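Local coordinates for neurotoxin (PDB 3N7L), which probably binds gangliosides on nerve-cell membranes, as the receptor-binding domain of a botulinum neurotoxin, at residues Asn256-Lys261 and Val267-Lys272; Asn275-Gly280 and Val418-Ser423; Phe384-Asp389 and His394-Pro399. All coordinates share one frame; numbering follows the deposited sequence.

Contact 1: residues Asn256-Lys261 and Val267-Lys272; sequences NRYMSK and VFNTRK
M259 and F268 face each other as a non-hydrogen-bonded pair of the antiparallel hairpin 257-262/265-270, within the C-terminal, trefoil-family part of the receptor-binding domain. Their side chains run side by side in the same direction, and M259 CG meets F268 CE2 at 3.6 Å. Both are buried, and F268 goes on to pack against L397 and P399 of strand 394-402. The hydrogen-bonded pairs Y258/N269 and S260/V267 bind the strands together on both sides of this pair. Y258 points to the other face of the hairpin. With chi1 at 67°, its CG lies between the backbone N and the carbonyl carbon, and the ring spreads across the neighbouring strand. N269 CB sits over the ring face, a CH-pi contact 4.0 Å from the centroid, while R271 CA comes in at the ring edge.

At the open end N256 and T270 are exposed and the side-chain contacts of R257 are weak, although R271 N still donates to N256 O at 2.9 Å and R271 NE bonds to M255 O. R257 bends at chi2 (-83°), which carries its guanidinium back over T270. From there R257 NH1 makes only a weak hydrogen bond to F268 O, and T270 OG1 lies 3.2 Å above the guanidinium plane, over its centre.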
# COMPACT_ATOMS: atom_id res chain seq x y z
N ASN A 256 3.03 -16.36 4.89
CA ASN A 256 3.60 -17.49 4.17
C ASN A 256 2.62 -18.65 4.05
O ASN A 256 3.02 -19.80 3.94
CB ASN A 256 4.90 -17.95 4.84
CG ASN A 256 6.10 -17.13 4.39
OD1 ASN A 256 7.00 -16.82 5.18
ND2 ASN A 256 6.12 -16.77 3.11
N ARG A 257 1.33 -18.32 4.09
CA ARG A 257 0.28 -19.33 3.95
C ARG A 257 -0.65 -18.94 2.82
O ARG A 257 -0.90 -17.76 2.57
CB ARG A 257 -0.53 -19.43 5.25
CG ARG A 257 0.25 -19.96 6.43
CD ARG A 257 0.32 -21.48 6.42
NE ARG A 257 1.38 -21.93 7.32
CZ ARG A 257 1.39 -23.09 7.96
NH1 ARG A 257 0.40 -23.97 7.83
NH2 ARG A 257 2.43 -23.37 8.74
N TYR A 258 -1.17 -19.94 2.11
CA TYR A 258 -2.12 -19.69 1.04
C TYR A 258 -3.36 -20.51 1.35
O TYR A 258 -3.32 -21.41 2.19
CB TYR A 258 -1.53 -20.08 -0.33
CG TYR A 258 -1.28 -21.56 -0.53
CD1 TYR A 258 -2.32 -22.43 -0.86
CD2 TYR A 258 0.01 -22.09 -0.39
CE1 TYR A 258 -2.09 -23.79 -1.07
CE2 TYR A 258 0.25 -23.45 -0.58
CZ TYR A 258 -0.80 -24.29 -0.92
OH TYR A 258 -0.54 -25.62 -1.13
N MET A 259 -4.46 -20.19 0.69
CA MET A 259 -5.72 -20.89 0.93
C MET A 259 -5.93 -22.17 0.14
O MET A 259 -5.75 -22.20 -1.08
CB MET A 259 -6.89 -19.95 0.63
CG MET A 259 -7.53 -19.34 1.85
SD MET A 259 -8.89 -18.24 1.41
CE MET A 259 -9.85 -19.27 0.35
N SER A 260 -6.32 -23.22 0.85
CA SER A 260 -6.61 -24.50 0.23
C SER A 260 -7.93 -25.00 0.82
O SER A 260 -8.56 -24.31 1.62
CB SER A 260 -5.49 -25.51 0.50
OG SER A 260 -5.71 -26.69 -0.25
N LYS A 261 -8.33 -26.20 0.44
CA LYS A 261 -9.57 -26.77 0.93
C LYS A 261 -9.44 -28.27 1.17
O LYS A 261 -8.74 -28.97 0.45
CB LYS A 261 -10.68 -26.50 -0.10
CG LYS A 261 -12.02 -27.18 0.15
CD LYS A 261 -13.00 -26.81 -0.98
CE LYS A 261 -14.40 -27.43 -0.81
NZ LYS A 261 -14.42 -28.91 -1.00
N VAL A 267 -8.41 -24.55 4.63
CA VAL A 267 -7.22 -24.76 5.44
C VAL A 267 -6.08 -23.98 4.80
O VAL A 267 -6.06 -23.75 3.59
CB VAL A 267 -6.82 -26.26 5.52
CG1 VAL A 267 -7.95 -27.08 6.12
CG2 VAL A 267 -6.44 -26.78 4.14
N PHE A 268 -5.13 -23.54 5.62
CA PHE A 268 -4.01 -22.77 5.12
C PHE A 268 -2.75 -23.61 5.05
O PHE A 268 -2.39 -24.28 6.02
CB PHE A 268 -3.76 -21.54 5.99
CG PHE A 268 -4.86 -20.52 5.93
CD1 PHE A 268 -5.91 -20.55 6.84
CD2 PHE A 268 -4.84 -19.53 4.95
CE1 PHE A 268 -6.93 -19.59 6.79
CE2 PHE A 268 -5.85 -18.56 4.89
CZ PHE A 268 -6.89 -18.59 5.81
N ASN A 269 -2.09 -23.58 3.90
CA ASN A 269 -0.87 -24.34 3.70
C ASN A 269 0.32 -23.40 3.49
O ASN A 269 0.15 -22.25 3.09
CB ASN A 269 -1.01 -25.26 2.48
CG ASN A 269 -2.10 -26.31 2.66
OD1 ASN A 269 -2.44 -26.68 3.78
ND2 ASN A 269 -2.63 -26.79 1.55
N THR A 270 1.52 -23.90 3.78
CA THR A 270 2.73 -23.11 3.62
C THR A 270 3.02 -22.91 2.13
O THR A 270 3.08 -23.88 1.37
CB THR A 270 3.93 -23.81 4.29
OG1 THR A 270 3.64 -23.98 5.68
CG2 THR A 270 5.20 -22.97 4.14
N ARG A 271 3.20 -21.66 1.70
CA ARG A 271 3.47 -21.41 0.29
C ARG A 271 4.88 -21.86 -0.09
O ARG A 271 5.77 -21.96 0.77
CB ARG A 271 3.23 -19.92 -0.07
CG ARG A 271 4.17 -18.92 0.55
CD ARG A 271 3.83 -17.49 0.10
NE ARG A 271 2.58 -16.99 0.67
CZ ARG A 271 1.44 -16.82 0.00
NH1 ARG A 271 1.37 -17.10 -1.29
NH2 ARG A 271 0.37 -16.37 0.63
N LYS A 272 5.07 -22.15 -1.37
CA LYS A 272 6.34 -22.64 -1.89
C LYS A 272 7.50 -21.65 -1.78
O LYS A 272 8.60 -22.03 -1.38
CB LYS A 272 6.16 -23.06 -3.36
CG LYS A 272 7.37 -23.78 -3.93
CD LYS A 272 7.12 -24.21 -5.37
CE LYS A 272 8.32 -24.97 -5.93
NZ LYS A 272 9.56 -24.15 -5.88

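Contact 2: residues Asn275-Gly280 and Val418-Ser423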
# COMPACT_ATOMS: atom_id res chain seq x y z
N ASN A 275 8.54 -15.24 -4.22
CA ASN A 275 8.68 -14.34 -5.36
C ASN A 275 7.32 -13.78 -5.77
O ASN A 275 7.26 -12.75 -6.45
CB ASN A 275 9.40 -15.01 -6.54
CG ASN A 275 8.90 -16.41 -6.84
OD1 ASN A 275 7.70 -16.64 -7.00
ND2 ASN A 275 9.83 -17.35 -6.94
N ASP A 276 6.25 -14.42 -5.32
CA ASP A 276 4.87 -14.01 -5.63
C ASP A 276 3.89 -14.48 -4.55
O ASP A 276 4.28 -15.16 -3.60
CB ASP A 276 4.41 -14.63 -6.95
CG ASP A 276 4.88 -13.85 -8.15
OD1 ASP A 276 4.67 -14.33 -9.29
OD2 ASP A 276 5.46 -12.76 -7.97
N PHE A 277 2.63 -14.11 -4.71
CA PHE A 277 1.58 -14.54 -3.78
C PHE A 277 0.62 -15.44 -4.55
O PHE A 277 -0.44 -15.81 -4.05
CB PHE A 277 0.81 -13.35 -3.21
CG PHE A 277 1.55 -12.59 -2.16
CD1 PHE A 277 2.20 -11.40 -2.47
CD2 PHE A 277 1.63 -13.08 -0.86
CE1 PHE A 277 2.92 -10.71 -1.50
CE2 PHE A 277 2.35 -12.40 0.12
CZ PHE A 277 2.99 -11.21 -0.19
N ASN A 278 1.01 -15.80 -5.77
CA ASN A 278 0.16 -16.62 -6.62
C ASN A 278 0.19 -18.13 -6.40
O ASN A 278 0.80 -18.88 -7.17
CB ASN A 278 0.46 -16.27 -8.08
CG ASN A 278 0.13 -14.81 -8.40
OD1 ASN A 278 0.62 -13.90 -7.73
ND2 ASN A 278 -0.70 -14.59 -9.42
N GLU A 279 -0.50 -18.55 -5.36
CA GLU A 279 -0.60 -19.96 -5.01
C GLU A 279 -1.92 -20.17 -4.26
O GLU A 279 -2.36 -19.30 -3.51
CB GLU A 279 0.60 -20.37 -4.14
CG GLU A 279 0.57 -21.82 -3.68
CD GLU A 279 1.95 -22.33 -3.26
OE1 GLU A 279 2.78 -21.50 -2.81
OE2 GLU A 279 2.19 -23.55 -3.37
N GLY A 280 -2.55 -21.32 -4.49
CA GLY A 280 -3.80 -21.61 -3.82
C GLY A 280 -5.03 -21.03 -4.49
O GLY A 280 -4.97 -20.51 -5.60
N VAL A 418 -5.76 -9.29 4.49
CA VAL A 418 -5.28 -8.58 3.32
C VAL A 418 -5.73 -9.26 2.03
O VAL A 418 -6.02 -10.45 2.03
CB VAL A 418 -3.75 -8.51 3.34
CG1 VAL A 418 -3.25 -8.08 2.01
CG2 VAL A 418 -3.29 -7.54 4.42
N PHE A 419 -5.80 -8.48 0.95
CA PHE A 419 -6.20 -8.99 -0.35
C PHE A 419 -5.21 -8.60 -1.45
O PHE A 419 -5.03 -7.43 -1.77
CB PHE A 419 -7.60 -8.48 -0.72
CG PHE A 419 -8.66 -8.86 0.26
CD1 PHE A 419 -8.98 -8.00 1.31
CD2 PHE A 419 -9.30 -10.09 0.17
CE1 PHE A 419 -9.93 -8.38 2.27
CE2 PHE A 419 -10.24 -10.48 1.12
CZ PHE A 419 -10.56 -9.61 2.17
N VAL A 420 -4.55 -9.61 -2.01
CA VAL A 420 -3.58 -9.38 -3.07
C VAL A 420 -4.25 -9.69 -4.40
O VAL A 420 -4.67 -10.82 -4.65
CB VAL A 420 -2.35 -10.29 -2.91
CG1 VAL A 420 -1.33 -9.98 -4.00
CG2 VAL A 420 -1.74 -10.09 -1.53
N PRO A 421 -4.35 -8.69 -5.28
CA PRO A 421 -4.98 -8.92 -6.59
C PRO A 421 -4.25 -10.00 -7.38
O PRO A 421 -3.02 -9.99 -7.47
CB PRO A 421 -4.92 -7.54 -7.25
CG PRO A 421 -3.68 -6.93 -6.65
CD PRO A 421 -3.76 -7.34 -5.20
N ALA A 422 -5.01 -10.94 -7.93
CA ALA A 422 -4.43 -12.02 -8.72
C ALA A 422 -3.97 -11.46 -10.06
O ALA A 422 -2.96 -11.90 -10.61
CB ALA A 422 -5.46 -13.11 -8.93
N SER A 423 -4.71 -10.48 -10.57
CA SER A 423 -4.45 -9.82 -11.84
C SER A 423 -3.78 -10.69 -12.90
O SER A 423 -2.80 -10.22 -13.54
CB SER A 423 -3.62 -8.55 -11.61
OG SER A 423 -4.41 -7.55 -11.00
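F277 and V420 meet at about a right angle where the loop between strands 265-270 and 283-287 folds against 417-421, the last strand of the C-terminal, trefoil-family region. Both methyls of the valine take part. V420 CG2 stands 4.1 Å above one face of the F277 ring, displaced toward its rim, whereas V420 CG1 reaches the base of the aromatic side chain and touches F277 CB at 4.1 Å. This division follows from the valine torsion: at chi1 -177°, CG1 is opposite the backbone N and CG2 opposite the carbonyl carbon, so both branches face the phenylalanine, one over the ring and the other beside its base. F277 is buried and also packs on I250 of strand 246-251 and on A137 of the N-terminal region.

No hydrogen bond joins the two segments. The loop is shaped from within, by an inverse gamma turn centred on N278, in which E279 N makes a weak hydrogen bond to F277 O at 3.0 Å. Segment 418-423 is held instead by strand 246-251, V420 pairing through the backbone with Y248 and A422 with E246. On the exposed side the N278 amide reaches toward the chain end, its ND2 lying 3.7 Å from A422 O.

Contact 3: residues Phe384-Asp389 and His394-Pro399. With SO4 (sulfate ion), chain B.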
# COMPACT_ATOMS: atom_id res chain seq x y z
N PHE A 384 -8.82 -31.49 14.51
CA PHE A 384 -10.07 -32.17 14.26
C PHE A 384 -9.98 -32.96 12.96
O PHE A 384 -8.88 -33.25 12.49
CB PHE A 384 -11.27 -31.19 14.26
CG PHE A 384 -11.22 -30.12 13.19
CD1 PHE A 384 -12.21 -30.05 12.22
CD2 PHE A 384 -10.21 -29.14 13.19
CE1 PHE A 384 -12.21 -29.02 11.26
CE2 PHE A 384 -10.20 -28.12 12.24
CZ PHE A 384 -11.20 -28.06 11.27
N LYS A 385 -11.13 -33.33 12.38
CA LYS A 385 -11.12 -34.12 11.16
C LYS A 385 -11.83 -33.45 9.98
O LYS A 385 -12.94 -32.93 10.13
CB LYS A 385 -11.76 -35.49 11.44
CG LYS A 385 -11.08 -36.26 12.57
CD LYS A 385 -11.78 -37.58 12.86
CE LYS A 385 -11.02 -38.38 13.91
NZ LYS A 385 -11.73 -39.64 14.27
N LEU A 386 -11.18 -33.46 8.82
CA LEU A 386 -11.73 -32.88 7.60
C LEU A 386 -11.58 -33.86 6.45
O LEU A 386 -10.62 -34.65 6.40
CB LEU A 386 -11.02 -31.57 7.24
CG LEU A 386 -11.27 -30.32 8.10
CD1 LEU A 386 -10.34 -29.20 7.66
CD2 LEU A 386 -12.73 -29.89 7.98
N GLY A 387 -12.53 -33.82 5.52
CA GLY A 387 -12.48 -34.70 4.36
C GLY A 387 -12.41 -36.18 4.70
O GLY A 387 -13.24 -36.71 5.43
N ASP A 388 -11.39 -36.85 4.16
CA ASP A 388 -11.23 -38.27 4.40
C ASP A 388 -10.55 -38.63 5.72
O ASP A 388 -10.19 -39.79 5.94
CB ASP A 388 -10.49 -38.93 3.23
CG ASP A 388 -9.07 -38.42 3.08
OD1 ASP A 388 -8.40 -38.83 2.10
OD2 ASP A 388 -8.62 -37.62 3.93
N ASP A 389 -10.35 -37.65 6.61
CA ASP A 389 -9.75 -37.94 7.91
C ASP A 389 -10.66 -38.95 8.59
O ASP A 389 -11.88 -38.76 8.62
CB ASP A 389 -9.66 -36.69 8.79
CG ASP A 389 -8.59 -35.74 8.35
OD1 ASP A 389 -7.70 -36.16 7.59
OD2 ASP A 389 -8.64 -34.56 8.78
N HIS A 394 -6.29 -34.16 13.22
CA HIS A 394 -5.12 -33.52 12.64
C HIS A 394 -5.20 -32.02 12.88
O HIS A 394 -6.29 -31.45 12.89
CB HIS A 394 -5.09 -33.76 11.12
CG HIS A 394 -5.13 -35.21 10.74
ND1 HIS A 394 -3.99 -35.98 10.62
CD2 HIS A 394 -6.17 -36.04 10.50
CE1 HIS A 394 -4.34 -37.22 10.31
NE2 HIS A 394 -5.65 -37.28 10.24
N GLU A 395 -4.04 -31.40 13.08
CA GLU A 395 -3.98 -29.96 13.29
C GLU A 395 -4.17 -29.27 11.95
O GLU A 395 -3.51 -29.61 10.97
CB GLU A 395 -2.61 -29.57 13.89
CG GLU A 395 -2.44 -29.92 15.37
CD GLU A 395 -3.14 -28.92 16.31
OE1 GLU A 395 -3.39 -29.28 17.48
OE2 GLU A 395 -3.41 -27.78 15.88
N TYR A 396 -5.09 -28.32 11.90
CA TYR A 396 -5.36 -27.56 10.69
C TYR A 396 -5.36 -26.09 11.04
O TYR A 396 -5.98 -25.68 12.03
CB TYR A 396 -6.73 -27.92 10.10
CG TYR A 396 -6.81 -29.30 9.48
CD1 TYR A 396 -6.09 -29.61 8.32
CD2 TYR A 396 -7.56 -30.31 10.08
CE1 TYR A 396 -6.12 -30.89 7.78
CE2 TYR A 396 -7.59 -31.60 9.54
CZ TYR A 396 -6.86 -31.88 8.39
OH TYR A 396 -6.88 -33.16 7.87
N LEU A 397 -4.65 -25.29 10.24
CA LEU A 397 -4.62 -23.85 10.44
C LEU A 397 -5.84 -23.42 9.64
O LEU A 397 -5.90 -23.62 8.42
CB LEU A 397 -3.34 -23.26 9.85
CG LEU A 397 -3.17 -21.74 9.95
CD1 LEU A 397 -3.23 -21.30 11.42
CD2 LEU A 397 -1.83 -21.35 9.33
N ILE A 398 -6.82 -22.85 10.33
CA ILE A 398 -8.06 -22.48 9.67
C ILE A 398 -8.61 -21.10 10.01
O ILE A 398 -8.26 -20.52 11.03
CB ILE A 398 -9.19 -23.46 10.06
CG1 ILE A 398 -9.43 -23.37 11.57
CG2 ILE A 398 -8.82 -24.89 9.67
CD1 ILE A 398 -10.78 -23.91 12.02
N PRO A 399 -9.47 -20.57 9.14
CA PRO A 399 -10.07 -19.27 9.39
C PRO A 399 -11.16 -19.65 10.40
O PRO A 399 -11.83 -20.67 10.23
CB PRO A 399 -10.63 -18.88 8.02
CG PRO A 399 -10.98 -20.19 7.41
CD PRO A 399 -9.84 -21.09 7.81
S SO4 B . -6.46 -40.69 9.14
O1 SO4 B . -5.28 -41.35 9.69
O2 SO4 B . -7.48 -41.70 8.80
O3 SO4 B . -6.10 -39.93 7.91
O4 SO4 B . -6.99 -39.76 10.15
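Y396 is met by three residues of 384-389, each at a different part of its side chain. L386 CD1 lies over one face of the ring, a CH-pi contact 4.0 Å from the centroid. The ring in turn presents its edge to the face of F384 in a T-shaped pair, with planes at 76°. At the far end the D389 carboxylate arrives nearly coplanar with the ring, and Y396 OH donates to D389 OD2; the modelled separation is very short, so its exact length is doubtful. D389 OD2 also accepts L386 N at 2.8 Å, an almost straight bond that reaches the oxygen from above the carboxylate plane. This bond ties the carboxylate to the start of a type II' turn, L386 to D389, which leads out of strand 373-384 in the trefoil-family region. K262 adds a salt bridge to D389 OD1 and a hydrogen bond to Y396 OH.

One shell out, F384 and H394 form the hydrogen-bonded bridge that registers strands 373-384 and 394-402. From that bridge H394 reaches past D389, its CD2 3.3 Å from D389 CG. A sulfate, probably from the crystallisation liquor, is held by the backbone N atoms of Y390, W391 and F392, and its O4 accepts H394 NE2 at 2.8 Å.

In the fold
The contacts lie progressively farther from the chain centre, their own centres being about 14 Å (contact 2), 22 Å (contact 1) and 33 Å (contact 3) from it. F277/V420 and M259/F268 are buried, whereas D389 and H394 are partly exposed. Contact 1 rests on hairpin backbone bonds, contact 2 on apolar packing, and contact 3 combines aromatic packing with a polar rim where a sulfate is bound. The loop between strands 373-384 and 394-402 is probably the ganglioside-binding loop described for this toxin. Contacts 2 and 3 use strands of one large sheet without touching. Contact 1, a hairpin beside that sheet, touches both, probably through hydrogen bonds F268 N to L397 O and K272 N to E279 OE1.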